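Local structure of putative flavoprotein decarboxylase (Streptomyces olivoviridis, 6JLS) at residues A50-A55 and N116-I121; A95-P100 and S183-A188; L131-N136 and F157-P162. The protein acts as an FMN-dependent cysteine decarboxylase in the biosynthesis of thioviridamide. All coordinates share one frame; numbering follows the deposited sequence.

Contact 1: residues A50-A55 and N116-I121. With FMN (flavin mononucleotide), chain B; FMN (flavin mononucleotide), chain C.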
loop_
_atom_site.group_PDB
_atom_site.type_symbol
_atom_site.label_atom_id
_atom_site.label_comp_id
_atom_site.label_asym_id
_atom_site.label_seq_id
_atom_site.Cartn_x
_atom_site.Cartn_y
_atom_site.Cartn_z
ATOM N N ALA A 50 3.149 -18.155 22.931
ATOM C CA ALA A 50 3.475 -18.133 21.514
ATOM C C ALA A 50 2.238 -18.536 20.730
ATOM O O ALA A 50 1.456 -19.385 21.186
ATOM C CB ALA A 50 4.622 -19.089 21.187
ATOM N N LEU A 51 2.065 -17.932 19.550
ATOM C CA LEU A 51 0.883 -18.133 18.719
ATOM C C LEU A 51 1.305 -18.592 17.331
ATOM O O LEU A 51 2.308 -18.117 16.787
ATOM C CB LEU A 51 0.040 -16.829 18.588
ATOM C CG LEU A 51 -0.717 -16.257 19.798
ATOM C CD1 LEU A 51 0.221 -15.854 20.912
ATOM C CD2 LEU A 51 -1.538 -15.048 19.384
ATOM N N THR A 52 0.551 -19.515 16.765
ATOM C CA THR A 52 0.702 -19.780 15.351
ATOM C C THR A 52 0.030 -18.664 14.560
ATOM O O THR A 52 -0.845 -17.961 15.082
ATOM C CB THR A 52 0.062 -21.115 14.980
ATOM O OG1 THR A 52 -1.360 -20.956 14.986
ATOM C CG2 THR A 52 0.485 -22.233 15.946
ATOM N N PRO A 53 0.401 -18.484 13.293
ATOM C CA PRO A 53 -0.333 -17.501 12.471
ATOM C C PRO A 53 -1.847 -17.712 12.479
ATOM O O PRO A 53 -2.585 -16.744 12.702
ATOM C CB PRO A 53 0.276 -17.691 11.074
ATOM C CG PRO A 53 1.679 -18.159 11.356
ATOM C CD PRO A 53 1.571 -19.039 12.591
ATOM N N SER A 54 -2.342 -18.948 12.285
ATOM C CA SER A 54 -3.793 -19.153 12.298
ATOM C C SER A 54 -4.413 -18.819 13.649
ATOM O O SER A 54 -5.567 -18.380 13.705
ATOM C CB SER A 54 -4.148 -20.587 11.918
ATOM O OG SER A 54 -3.778 -20.854 10.579
ATOM N N ALA A 55 -3.681 -19.026 14.746
ATOM C CA ALA A 55 -4.226 -18.690 16.053
ATOM C C ALA A 55 -4.550 -17.206 16.176
ATOM O O ALA A 55 -5.443 -16.839 16.954
ATOM C CB ALA A 55 -3.244 -19.102 17.150
ATOM N N ASN A 116 6.918 -22.779 11.963
ATOM C CA ASN A 116 6.579 -21.549 12.666
ATOM C C ASN A 116 7.184 -21.586 14.059
ATOM O O ASN A 116 7.694 -22.613 14.516
ATOM C CB ASN A 116 5.059 -21.318 12.750
ATOM C CG ASN A 116 4.312 -22.486 13.377
ATOM O OD1 ASN A 116 4.849 -23.218 14.222
ATOM N ND2 ASN A 116 3.067 -22.676 12.957
ATOM N N ILE A 117 7.066 -20.444 14.736
ATOM C CA ILE A 117 7.670 -20.234 16.049
ATOM C C ILE A 117 7.119 -21.215 17.082
ATOM O O ILE A 117 7.862 -21.704 17.938
ATOM C CB ILE A 117 7.474 -18.760 16.461
ATOM C CG1 ILE A 117 8.761 -17.970 16.212
ATOM C CG2 ILE A 117 7.004 -18.618 17.893
ATOM C CD1 ILE A 117 9.169 -17.922 14.758
ATOM N N VAL A 118 5.825 -21.542 17.018
ATOM C CA VAL A 118 5.265 -22.489 17.986
ATOM C C VAL A 118 5.902 -23.876 17.825
ATOM O O VAL A 118 6.369 -24.478 18.805
ATOM C CB VAL A 118 3.730 -22.549 17.873
ATOM C CG1 VAL A 118 3.195 -23.812 18.579
ATOM C CG2 VAL A 118 3.108 -21.300 18.504
ATOM N N THR A 119 5.935 -24.406 16.596
ATOM C CA THR A 119 6.526 -25.726 16.390
ATOM C C THR A 119 8.025 -25.724 16.659
ATOM O O THR A 119 8.567 -26.742 17.110
ATOM C CB THR A 119 6.251 -26.232 14.972
ATOM O OG1 THR A 119 6.608 -25.214 14.019
ATOM C CG2 THR A 119 4.774 -26.597 14.812
ATOM N N GLN A 120 8.713 -24.604 16.395
ATOM C CA GLN A 120 10.137 -24.531 16.716
ATOM C C GLN A 120 10.371 -24.556 18.222
ATOM O O GLN A 120 11.339 -25.166 18.697
ATOM C CB GLN A 120 10.753 -23.276 16.112
ATOM C CG GLN A 120 10.955 -23.343 14.621
ATOM C CD GLN A 120 11.226 -21.975 14.056
ATOM O OE1 GLN A 120 12.068 -21.246 14.568
ATOM N NE2 GLN A 120 10.477 -21.593 13.025
ATOM N N ILE A 121 9.496 -23.897 18.993
ATOM C CA ILE A 121 9.638 -23.920 20.445
ATOM C C ILE A 121 9.492 -25.342 20.976
ATOM O O ILE A 121 10.279 -25.787 21.815
ATOM C CB ILE A 121 8.631 -22.960 21.097
ATOM C CG1 ILE A 121 9.139 -21.509 21.007
ATOM C CG2 ILE A 121 8.402 -23.339 22.559
ATOM C CD1 ILE A 121 8.041 -20.453 21.248
HETATM N N1 FMN B . -8.409 -27.186 13.310
HETATM C C2 FMN B . -8.208 -28.049 14.365
HETATM O O2 FMN B . -7.347 -28.920 14.277
HETATM N N3 FMN B . -8.977 -27.942 15.506
HETATM C C4 FMN B . -9.950 -26.968 15.604
HETATM O O4 FMN B . -10.639 -26.866 16.622
HETATM C C4A FMN B . -10.151 -26.097 14.541
HETATM N N5 FMN B . -11.121 -25.118 14.628
HETATM C C5A FMN B . -11.332 -24.250 13.578
HETATM C C6 FMN B . -12.319 -23.280 13.694
HETATM C C7 FMN B . -12.544 -22.390 12.645
HETATM C C7M FMN B . -13.622 -21.346 12.796
HETATM C C8 FMN B . -11.772 -22.476 11.469
HETATM C C8M FMN B . -12.009 -21.516 10.334
HETATM C C9 FMN B . -10.780 -23.460 11.359
HETATM C C9A FMN B . -10.560 -24.349 12.417
HETATM N N10 FMN B . -9.584 -25.334 12.330
HETATM C C10 FMN B . -9.377 -26.205 13.388
HETATM C "C1'" FMN B . -8.730 -25.446 11.101
HETATM C "C2'" FMN B . -7.367 -24.799 11.396
HETATM O "O2'" FMN B . -7.479 -23.416 11.686
HETATM C "C3'" FMN B . -6.392 -24.995 10.243
HETATM O "O3'" FMN B . -6.057 -26.361 10.175
HETATM C "C4'" FMN B . -5.151 -24.133 10.470
HETATM O "O4'" FMN B . -4.280 -24.093 9.352
HETATM C "C5'" FMN B . -4.379 -24.601 11.696
HETATM O "O5'" FMN B . -3.214 -23.811 11.730
HETATM P P FMN B . -2.154 -23.935 12.921
HETATM O O1P FMN B . -2.180 -25.351 13.467
HETATM O O2P FMN B . -0.772 -23.645 12.377
HETATM O O3P FMN B . -2.524 -22.981 14.029
HETATM N N1 FMN C . 16.088 -24.266 11.802
HETATM C C2 FMN C . 16.933 -25.318 11.523
HETATM O O2 FMN C . 16.458 -26.409 11.219
HETATM N N3 FMN C . 18.300 -25.148 11.595
HETATM C C4 FMN C . 18.836 -23.925 11.943
HETATM O O4 FMN C . 20.057 -23.766 12.006
HETATM C C4A FMN C . 17.983 -22.864 12.222
HETATM N N5 FMN C . 18.508 -21.634 12.569
HETATM C C5A FMN C . 17.672 -20.575 12.853
HETATM C C6 FMN C . 18.230 -19.353 13.205
HETATM C C7 FMN C . 17.401 -18.268 13.491
HETATM C C7M FMN C . 18.032 -16.952 13.871
HETATM C C8 FMN C . 16.002 -18.414 13.423
HETATM C C8M FMN C . 15.102 -17.245 13.729
HETATM C C9 FMN C . 15.447 -19.651 13.070
HETATM C C9A FMN C . 16.285 -20.735 12.785
HETATM N N10 FMN C . 15.759 -21.972 12.434
HETATM C C10 FMN C . 16.604 -23.033 12.151
HETATM C "C1'" FMN C . 14.273 -22.160 12.335
HETATM C "C2'" FMN C . 13.875 -22.111 10.851
HETATM O "O2'" FMN C . 14.164 -20.856 10.257
HETATM C "C3'" FMN C . 12.400 -22.433 10.653
HETATM O "O3'" FMN C . 12.201 -23.792 10.963
HETATM C "C4'" FMN C . 11.998 -22.130 9.211
HETATM O "O4'" FMN C . 10.600 -22.206 8.988
HETATM C "C5'" FMN C . 12.715 -23.056 8.239
HETATM O "O5'" FMN C . 12.181 -22.758 6.972
HETATM P P FMN C . 12.727 -23.465 5.646
HETATM O O1P FMN C . 13.239 -24.851 5.995
HETATM O O2P FMN C . 11.587 -23.599 4.659
HETATM O O3P FMN C . 13.864 -22.658 5.072
HETATM O O HOH W 1 4.070 -19.711 15.496
#

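Contact 2: residues A95-P100 and S183-A188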
loop_
_atom_site.group_PDB
_atom_site.type_symbol
_atom_site.label_atom_id
_atom_site.label_comp_id
_atom_site.label_asym_id
_atom_site.label_seq_id
_atom_site.Cartn_x
_atom_site.Cartn_y
_atom_site.Cartn_z
ATOM N N ALA A 95 8.187 -26.164 31.428
ATOM C CA ALA A 95 7.191 -26.940 30.710
ATOM C C ALA A 95 6.685 -26.097 29.557
ATOM O O ALA A 95 6.652 -24.866 29.646
ATOM C CB ALA A 95 6.028 -27.363 31.612
ATOM N N VAL A 96 6.294 -26.775 28.483
ATOM C CA VAL A 96 5.702 -26.171 27.297
ATOM C C VAL A 96 4.363 -26.850 27.072
ATOM O O VAL A 96 4.309 -28.079 26.973
ATOM C CB VAL A 96 6.613 -26.348 26.068
ATOM C CG1 VAL A 96 5.926 -25.851 24.788
ATOM C CG2 VAL A 96 7.964 -25.680 26.293
ATOM N N VAL A 97 3.289 -26.063 26.999
ATOM C CA VAL A 97 1.935 -26.577 26.777
ATOM C C VAL A 97 1.420 -26.052 25.441
ATOM O O VAL A 97 1.484 -24.846 25.179
ATOM C CB VAL A 97 0.976 -26.168 27.907
ATOM C CG1 VAL A 97 -0.402 -26.786 27.685
ATOM C CG2 VAL A 97 1.533 -26.574 29.238
ATOM N N VAL A 98 0.912 -26.949 24.599
ATOM C CA VAL A 98 0.210 -26.559 23.380
ATOM C C VAL A 98 -1.258 -26.908 23.590
ATOM O O VAL A 98 -1.642 -28.090 23.623
ATOM C CB VAL A 98 0.781 -27.226 22.124
ATOM C CG1 VAL A 98 0.081 -26.683 20.867
ATOM C CG2 VAL A 98 2.275 -26.985 22.032
ATOM N N ALA A 99 -2.078 -25.873 23.744
ATOM C CA ALA A 99 -3.465 -26.025 24.155
ATOM C C ALA A 99 -4.250 -24.779 23.757
ATOM O O ALA A 99 -4.098 -23.719 24.377
ATOM C CB ALA A 99 -3.547 -26.258 25.660
ATOM N N PRO A 100 -5.096 -24.861 22.725
ATOM C CA PRO A 100 -5.357 -26.088 21.966
ATOM C C PRO A 100 -4.264 -26.422 20.955
ATOM O O PRO A 100 -3.551 -25.531 20.501
ATOM C CB PRO A 100 -6.667 -25.774 21.255
ATOM C CG PRO A 100 -6.612 -24.270 21.039
ATOM C CD PRO A 100 -5.886 -23.717 22.237
ATOM N N SER A 183 -7.255 -28.908 33.868
ATOM C CA SER A 183 -6.641 -30.200 34.138
ATOM C C SER A 183 -5.347 -30.374 33.352
ATOM O O SER A 183 -4.388 -30.973 33.853
ATOM C CB SER A 183 -7.634 -31.311 33.803
ATOM O OG SER A 183 -7.071 -32.589 34.014
ATOM N N VAL A 184 -5.301 -29.845 32.129
ATOM C CA VAL A 184 -4.101 -29.952 31.306
ATOM C C VAL A 184 -2.951 -29.174 31.940
ATOM O O VAL A 184 -1.827 -29.679 32.063
ATOM C CB VAL A 184 -4.407 -29.472 29.873
ATOM C CG1 VAL A 184 -3.127 -29.323 29.041
ATOM C CG2 VAL A 184 -5.390 -30.429 29.199
ATOM N N PHE A 185 -3.217 -27.938 32.371
ATOM C CA PHE A 185 -2.153 -27.137 32.957
ATOM C C PHE A 185 -1.718 -27.662 34.318
ATOM O O PHE A 185 -0.578 -27.413 34.727
ATOM C CB PHE A 185 -2.587 -25.674 33.027
ATOM C CG PHE A 185 -2.435 -24.967 31.718
ATOM C CD1 PHE A 185 -1.207 -24.436 31.345
ATOM C CD2 PHE A 185 -3.497 -24.897 30.824
ATOM C CE1 PHE A 185 -1.055 -23.810 30.114
ATOM C CE2 PHE A 185 -3.355 -24.273 29.588
ATOM C CZ PHE A 185 -2.135 -23.727 29.232
ATOM N N ALA A 186 -2.581 -28.414 35.006
ATOM C CA ALA A 186 -2.175 -29.044 36.255
ATOM C C ALA A 186 -1.129 -30.122 36.007
ATOM O O ALA A 186 -0.144 -30.226 36.749
ATOM C CB ALA A 186 -3.395 -29.628 36.965
ATOM N N VAL A 187 -1.326 -30.936 34.968
ATOM C CA VAL A 187 -0.354 -31.978 34.641
ATOM C C VAL A 187 0.977 -31.360 34.230
ATOM O O VAL A 187 2.049 -31.868 34.582
ATOM C CB VAL A 187 -0.914 -32.889 33.534
ATOM C CG1 VAL A 187 0.064 -33.997 33.206
ATOM C CG2 VAL A 187 -2.253 -33.456 33.948
ATOM N N ALA A 188 0.933 -30.260 33.474
ATOM C CA ALA A 188 2.160 -29.582 33.076
ATOM C C ALA A 188 2.927 -29.055 34.282
ATOM O O ALA A 188 4.154 -29.192 34.348
ATOM C CB ALA A 188 1.837 -28.438 32.124
#

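Contact 3: residues L131-N136 and F157-P162. With FMN (flavin mononucleotide), chain B.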
loop_
_atom_site.group_PDB
_atom_site.type_symbol
_atom_site.label_atom_id
_atom_site.label_comp_id
_atom_site.label_asym_id
_atom_site.label_seq_id
_atom_site.Cartn_x
_atom_site.Cartn_y
_atom_site.Cartn_z
ATOM N N LEU A 131 0.452 -31.614 25.327
ATOM C CA LEU A 131 -0.341 -31.246 24.164
ATOM C C LEU A 131 -1.809 -31.577 24.408
ATOM O O LEU A 131 -2.134 -32.672 24.881
ATOM C CB LEU A 131 0.145 -31.991 22.922
ATOM C CG LEU A 131 1.640 -31.964 22.608
ATOM C CD1 LEU A 131 1.927 -32.911 21.478
ATOM C CD2 LEU A 131 2.072 -30.562 22.235
ATOM N N ALA A 132 -2.699 -30.632 24.075
ATOM C CA ALA A 132 -4.147 -30.808 24.220
ATOM C C ALA A 132 -4.804 -30.754 22.839
ATOM O O ALA A 132 -5.172 -29.665 22.359
ATOM C CB ALA A 132 -4.737 -29.748 25.149
ATOM N N PRO A 133 -4.959 -31.901 22.164
ATOM C CA PRO A 133 -5.612 -31.893 20.847
ATOM C C PRO A 133 -7.038 -31.380 20.944
ATOM O O PRO A 133 -7.768 -31.668 21.896
ATOM C CB PRO A 133 -5.590 -33.369 20.420
ATOM C CG PRO A 133 -4.562 -34.017 21.276
ATOM C CD PRO A 133 -4.575 -33.258 22.577
ATOM N N VAL A 134 -7.427 -30.595 19.946
ATOM C CA VAL A 134 -8.802 -30.136 19.804
ATOM C C VAL A 134 -9.126 -30.198 18.323
ATOM O O VAL A 134 -8.419 -29.593 17.505
ATOM C CB VAL A 134 -9.013 -28.707 20.345
ATOM C CG1 VAL A 134 -10.441 -28.254 20.115
ATOM C CG2 VAL A 134 -8.672 -28.630 21.812
ATOM N N MET A 135 -10.172 -30.937 17.974
ATOM C CA MET A 135 -10.636 -31.012 16.596
ATOM C C MET A 135 -11.975 -31.733 16.604
ATOM O O MET A 135 -12.359 -32.353 17.605
ATOM C CB MET A 135 -9.623 -31.731 15.693
ATOM C CG MET A 135 -9.341 -33.170 16.131
ATOM S SD MET A 135 -7.865 -33.916 15.413
ATOM C CE MET A 135 -6.591 -33.057 16.347
ATOM N N ASN A 136 -12.695 -31.629 15.488
ATOM C CA ASN A 136 -13.933 -32.385 15.360
ATOM C C ASN A 136 -13.611 -33.874 15.338
ATOM O O ASN A 136 -12.608 -34.281 14.744
ATOM C CB ASN A 136 -14.701 -31.986 14.095
ATOM C CG ASN A 136 -13.835 -31.993 12.846
ATOM O OD1 ASN A 136 -12.678 -31.567 12.870
ATOM N ND2 ASN A 136 -14.398 -32.470 11.742
ATOM N N PHE A 157 6.250 -36.687 24.454
ATOM C CA PHE A 157 5.245 -35.680 24.762
ATOM C C PHE A 157 4.043 -36.326 25.448
ATOM O O PHE A 157 3.698 -37.483 25.194
ATOM C CB PHE A 157 4.789 -34.963 23.478
ATOM C CG PHE A 157 5.898 -34.253 22.727
ATOM C CD1 PHE A 157 7.103 -33.928 23.354
ATOM C CD2 PHE A 157 5.724 -33.887 21.393
ATOM C CE1 PHE A 157 8.123 -33.262 22.665
ATOM C CE2 PHE A 157 6.746 -33.211 20.695
ATOM C CZ PHE A 157 7.947 -32.905 21.342
ATOM N N VAL A 158 3.382 -35.553 26.299
ATOM C CA VAL A 158 2.162 -35.981 26.974
ATOM C C VAL A 158 0.970 -35.509 26.150
ATOM O O VAL A 158 0.785 -34.303 25.950
ATOM C CB VAL A 158 2.094 -35.424 28.405
ATOM C CG1 VAL A 158 0.783 -35.800 29.060
ATOM C CG2 VAL A 158 3.278 -35.916 29.226
ATOM N N VAL A 159 0.161 -36.443 25.662
ATOM C CA VAL A 159 -0.985 -36.122 24.818
ATOM C C VAL A 159 -2.234 -36.277 25.665
ATOM O O VAL A 159 -2.598 -37.394 26.045
ATOM C CB VAL A 159 -1.055 -37.016 23.574
ATOM C CG1 VAL A 159 -2.281 -36.648 22.735
ATOM C CG2 VAL A 159 0.225 -36.912 22.760
ATOM N N ALA A 160 -2.897 -35.155 25.944
ATOM C CA ALA A 160 -4.076 -35.116 26.803
ATOM C C ALA A 160 -5.336 -35.144 25.945
ATOM O O ALA A 160 -5.951 -34.115 25.671
ATOM C CB ALA A 160 -4.046 -33.871 27.682
ATOM N N GLU A 161 -5.732 -36.340 25.533
ATOM C CA GLU A 161 -7.007 -36.508 24.857
ATOM C C GLU A 161 -8.146 -36.416 25.870
ATOM O O GLU A 161 -7.940 -36.620 27.071
ATOM C CB GLU A 161 -7.046 -37.853 24.131
ATOM C CG GLU A 161 -5.909 -38.068 23.143
ATOM C CD GLU A 161 -6.108 -39.306 22.287
ATOM O OE1 GLU A 161 -7.250 -39.529 21.837
ATOM O OE2 GLU A 161 -5.127 -40.057 22.072
ATOM N N PRO A 162 -9.372 -36.094 25.417
ATOM C CA PRO A 162 -9.741 -35.759 24.036
ATOM C C PRO A 162 -9.467 -34.307 23.677
ATOM O O PRO A 162 -10.295 -33.718 22.984
ATOM C CB PRO A 162 -11.242 -36.043 24.007
ATOM C CG PRO A 162 -11.688 -35.759 25.397
ATOM C CD PRO A 162 -10.559 -36.201 26.287
HETATM N N1 FMN B . -8.409 -27.186 13.310
HETATM C C2 FMN B . -8.208 -28.049 14.365
HETATM O O2 FMN B . -7.347 -28.920 14.277
HETATM N N3 FMN B . -8.977 -27.942 15.506
HETATM C C4 FMN B . -9.950 -26.968 15.604
HETATM O O4 FMN B . -10.639 -26.866 16.622
HETATM C C4A FMN B . -10.151 -26.097 14.541
HETATM N N5 FMN B . -11.121 -25.118 14.628
HETATM C C5A FMN B . -11.332 -24.250 13.578
HETATM C C6 FMN B . -12.319 -23.280 13.694
HETATM C C7 FMN B . -12.544 -22.390 12.645
HETATM C C7M FMN B . -13.622 -21.346 12.796
HETATM C C8 FMN B . -11.772 -22.476 11.469
HETATM C C8M FMN B . -12.009 -21.516 10.334
HETATM C C9 FMN B . -10.780 -23.460 11.359
HETATM C C9A FMN B . -10.560 -24.349 12.417
HETATM N N10 FMN B . -9.584 -25.334 12.330
HETATM C C10 FMN B . -9.377 -26.205 13.388
HETATM C "C1'" FMN B . -8.730 -25.446 11.101
HETATM C "C2'" FMN B . -7.367 -24.799 11.396
HETATM O "O2'" FMN B . -7.479 -23.416 11.686
HETATM C "C3'" FMN B . -6.392 -24.995 10.243
HETATM O "O3'" FMN B . -6.057 -26.361 10.175
HETATM C "C4'" FMN B . -5.151 -24.133 10.470
HETATM O "O4'" FMN B . -4.280 -24.093 9.352
HETATM C "C5'" FMN B . -4.379 -24.601 11.696
HETATM O "O5'" FMN B . -3.214 -23.811 11.730
HETATM P P FMN B . -2.154 -23.935 12.921
HETATM O O1P FMN B . -2.180 -25.351 13.467
HETATM O O2P FMN B . -0.772 -23.645 12.377
HETATM O O3P FMN B . -2.524 -22.981 14.029
HETATM O O HOH W 2 -8.047 -31.715 25.048
#

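Contact 1: residues A50-A55 and N116-I121
The nearest CA atoms are those of A50 and V118, 5.9 Å apart. The fold is Rossmann-like, with a parallel sheet flanked by helices. Strand 46-51 ends here, and the first turns of helix 117-124 lie against its end. No direct hydrogen bond joins the segments. A water links them instead: it donates to L51 O at 2.7 Å and accepts from V118 N. It thus serves a strand-end carbonyl and an N-H of the first helical turn.

V118 makes the main side-chain contact with the strand end. With CG1 anti to the backbone N (chi1 163°), CG2 is left to meet the peptide between L51 and T52. It lies 3.5 Å from L51 C and also touches T52 CG2. A50 CB packs on V118 CG2 and on I121 CD1, the latter at 3.7 Å.

N116 is the N-cap of the helix. Its OD1 accepts from T119 N at 2.9 Å, nearly straight at 171°. The ND2 end of the same amide rests against T52 CB and P53 CD. D75 of helix 75-81 takes the N-H of I117.

T52 works on two fronts. Its methyl meets V118, while OG1 turns to the FMN phosphate. This hydroxyl accepts from A55 N at 3.0 Å, an ST motif. That bond leaves its proton for the phosphate: T52 OG1 donates to O3P of the chain B FMN at 2.5 Å.

Contact 2: residues A95-P100 and S183-A188
V97 meets A188 and F185 where helix 182-193 packs on the central parallel sheet of this Rossmann-like fold. The tightest pair is V97 CG2 and A188 CB, at 3.4 Å. This is closer than a usual carbon-carbon contact. The other methyl, V97 CG1, stands over one face of the F185 ring. It is 4.2 Å from the ring centroid and 25° off the normal, a CH-pi contact displaced toward the rim. V97 has CG1 anti to its backbone N (chi1 -177°), which sends one methyl to the ring and the other to A188. V184 CG1 touches V97 CG1 as well, at 4.0 Å.

A95 and A99, two residues before and after V97, make smaller contacts. A95 CB lies 3.8 Å from A188 O. A99 CB approaches F185 CE2 at 4.4 Å. Strand 95-98 and helix 183-188 run nearly antiparallel, at 159°, with axes 9.2 Å apart. All the contacts across this interface are apolar or van der Waals.

Further out, V184 and A188 also rest on I130 of strand 129-133. The helix therefore reaches across two neighbouring strands. F185 extends the other way, to L19 and M21 of strand 18-23 and to M35, W38 and L39 of helix 32-40. V184 and A188 sit one helical turn apart, tied by the backbone bond from A188 N to V184 O, 3.2 Å.

Contact 3: residues L131-N136 and F157-P162
L131 N donates to V158 O at 2.8 Å, and A160 N donates to L131 O at the same length. Both bonds are close to straight, the second at 174°. L131 thus pairs with the residues before and after V159, the parallel beta pattern. The two strands are joined by a beta-alpha-beta crossover through helix 143-154. Strand 158-159 is the outermost on this side of the sheet.

The direct bonds stop at L131 O. P133 has no N-H to give, which is consistent with the pairing ending here. A water takes over: it donates to both P133 O and A160 O.

L131 and V159 point to the same face of the sheet. L131 CD1 reaches F157 CD2 at 3.9 Å, meeting the ring obliquely. L131 and F157 also pack on L152 of helix 143-154. The P133 and V159 side chains cross at about a right angle. V159 CG1 lies anti to the backbone N (chi1 179°) and so meets P133 CG, at 3.8 Å. L106 of helix 103-110 packs against L131 and P133.

Beyond P133 the chain serves the cofactor. N3 of the chain B FMN donates to V134 O at 2.7 Å, almost linear. M135 CB lies 3.8 Å from the same N3. On the protein side these bonds all use backbone atoms. Recognition of the flavin N3-H here therefore probably depends more on the path of the main chain than on the V134 side chain.

How the contacts relate
From the N terminus, 50-55 comes first, at the end of strand 46-51. Strand segment 95-100 follows and opens contact 2. Contact 1 closes next, at 116-121, so contacts 1 and 2 cross. Contact 3 then opens at 131-136 and closes at 157-162, wholly inside the loop that contact 2 closes at 183-188. Contacts 1 and 2 touch through I121 and V96, with helices 117-124 and 182-193 on opposite faces of the sheet. Contacts 2 and 3 lie on neighbouring strands, 95-101 and 129-133, with a probable hydrogen bond between V98 O and A132 N. Contacts 1 and 3 do not touch, yet both reach the same FMN, one at its phosphate and one at its ring.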